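Truncated hemoglobin from geobacillus stearothermophilus (Geobacillus stearothermophilus, PDB 2BKM) binds heme and, at the heme iron, molecular oxygen, and probably serves in oxygen storage, transport or related ligand chemistry as a bacterial truncated globin. Local coordinates at residues Q4-A9 / G103-Q108. Sequence-based numbering, arbitrary orientation. Where two conformers were deposited one is given.
Sequences QTLYEA and GPAREQ
Ala9 and Ala105 bring the short helix 6-9 and the first turn of helix 104-120 together, their CA atoms 6.0 Å apart. Each helix starts at its own N-cap: Thr5 forms a capping box with Glu8, whose carboxylate accepts from Thr5 N (3.1 Å to Glu8 OE1), while Gly103 has a phi of 114°, at which a CB would be jammed against the preceding carbonyl O. Both alanine methyls are directed at the other segment, Ala9 CB 3.9 Å from Ala105 CB; alanine suits both places because so small a side chain lets two helical backbones come this near. Leu6, three residues before Ala9, turns CG opposite the backbone N (chi1 -169°), which carries its CD1 to 3.7 Å from Ala105 O. Its branched end also packs a methyl on Ala105, Leu6 CD1 to Ala105 CB 4.2 Å. Gln108 slants across the leucine and offers its aliphatic CB, 4.1 Å from Leu6 CD1, while its polar end suits the exposed surface. Leu6 also touches Leu56 of a loop and Phe109 and Arg112 further along helix 104-120. Apolar contacts of small area, at the surface, thus join the two helix starts by shape and not by polar pairing.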
# COMPACT_ATOMS: atom_id res chain seq x y z
N GLN A 4 -2.33 -16.65 -13.39
CA GLN A 4 -1.03 -16.26 -12.84
C GLN A 4 -1.36 -15.39 -11.64
O GLN A 4 -2.45 -14.79 -11.58
CB GLN A 4 -0.17 -15.48 -13.85
CG GLN A 4 -0.71 -14.11 -14.22
CD GLN A 4 0.14 -13.38 -15.27
OE1 GLN A 4 -0.38 -12.60 -16.08
NE2 GLN A 4 1.45 -13.63 -15.26
N THR A 5 -0.46 -15.35 -10.66
CA THR A 5 -0.74 -14.50 -9.52
C THR A 5 -0.65 -13.08 -9.97
O THR A 5 0.01 -12.74 -10.96
CB THR A 5 0.25 -14.68 -8.37
OG1 THR A 5 1.57 -14.35 -8.82
CG2 THR A 5 0.24 -16.13 -7.81
N LEU A 6 -1.29 -12.22 -9.20
CA LEU A 6 -1.26 -10.83 -9.51
C LEU A 6 0.16 -10.29 -9.34
O LEU A 6 0.62 -9.41 -10.06
CB LEU A 6 -2.27 -10.17 -8.60
CG LEU A 6 -2.57 -8.74 -8.95
CD1 LEU A 6 -2.93 -8.56 -10.44
CD2 LEU A 6 -3.73 -8.32 -8.09
N TYR A 7 0.88 -10.87 -8.39
CA TYR A 7 2.28 -10.57 -8.20
C TYR A 7 3.06 -10.73 -9.51
O TYR A 7 3.74 -9.82 -9.96
CB TYR A 7 2.84 -11.51 -7.13
CG TYR A 7 4.28 -11.31 -6.79
CD1 TYR A 7 5.21 -12.34 -7.05
CD2 TYR A 7 4.72 -10.17 -6.12
CE1 TYR A 7 6.53 -12.19 -6.69
CE2 TYR A 7 6.06 -10.02 -5.76
CZ TYR A 7 6.95 -11.04 -6.05
OH TYR A 7 8.27 -10.92 -5.66
N GLU A 8 2.94 -11.91 -10.13
CA GLU A 8 3.60 -12.12 -11.42
C GLU A 8 3.05 -11.19 -12.49
O GLU A 8 3.79 -10.64 -13.31
CB GLU A 8 3.36 -13.57 -11.86
CG GLU A 8 4.04 -14.61 -11.00
CD GLU A 8 3.15 -15.83 -10.67
OE1 GLU A 8 2.34 -16.29 -11.51
OE2 GLU A 8 3.28 -16.34 -9.52
N ALA A 9 1.72 -11.03 -12.51
CA ALA A 9 1.07 -10.24 -13.54
C ALA A 9 1.61 -8.85 -13.60
O ALA A 9 1.66 -8.26 -14.68
CB ALA A 9 -0.46 -10.23 -13.30
N GLY A 103 -2.30 -0.54 -16.76
CA GLY A 103 -2.97 -1.67 -17.38
C GLY A 103 -3.82 -2.47 -16.43
O GLY A 103 -3.98 -2.11 -15.28
N PRO A 104 -4.40 -3.55 -16.91
CA PRO A 104 -5.43 -4.21 -16.12
C PRO A 104 -4.91 -4.87 -14.87
O PRO A 104 -5.64 -4.89 -13.88
CB PRO A 104 -6.08 -5.20 -17.12
CG PRO A 104 -5.04 -5.34 -18.18
CD PRO A 104 -4.31 -4.09 -18.28
N ALA A 105 -3.70 -5.41 -14.89
CA ALA A 105 -3.12 -5.97 -13.67
C ALA A 105 -2.89 -4.84 -12.68
O ALA A 105 -3.20 -5.02 -11.51
CB ALA A 105 -1.82 -6.65 -14.01
N ARG A 106 -2.38 -3.70 -13.12
CA ARG A 106 -2.31 -2.56 -12.21
C ARG A 106 -3.67 -2.26 -11.61
O ARG A 106 -3.76 -2.04 -10.38
CB ARG A 106 -1.83 -1.33 -12.93
CG ARG A 106 -1.78 -0.15 -11.99
CD ARG A 106 -2.08 1.04 -12.73
NE ARG A 106 -2.55 2.19 -11.94
CZ ARG A 106 -2.05 3.41 -12.11
NH1 ARG A 106 -2.57 4.40 -11.40
NH2 ARG A 106 -1.02 3.66 -12.93
N GLU A 107 -4.71 -2.22 -12.43
CA GLU A 107 -5.99 -1.77 -11.86
C GLU A 107 -6.57 -2.80 -10.94
O GLU A 107 -7.23 -2.46 -9.95
CB GLU A 107 -6.99 -1.38 -12.95
CG GLU A 107 -6.46 -0.39 -13.92
CD GLU A 107 -6.19 0.95 -13.37
OE1 GLU A 107 -6.34 1.23 -12.13
OE2 GLU A 107 -5.82 1.78 -14.25
N GLN A 108 -6.35 -4.07 -11.24
CA GLN A 108 -6.84 -5.13 -10.36
C GLN A 108 -6.15 -5.00 -9.00
O GLN A 108 -6.79 -5.09 -7.93
CB GLN A 108 -6.50 -6.51 -10.94
CG GLN A 108 -7.39 -6.97 -12.05
CD GLN A 108 -6.80 -8.13 -12.84
OE1 GLN A 108 -7.21 -8.36 -13.98
NE2 GLN A 108 -5.86 -8.85 -12.25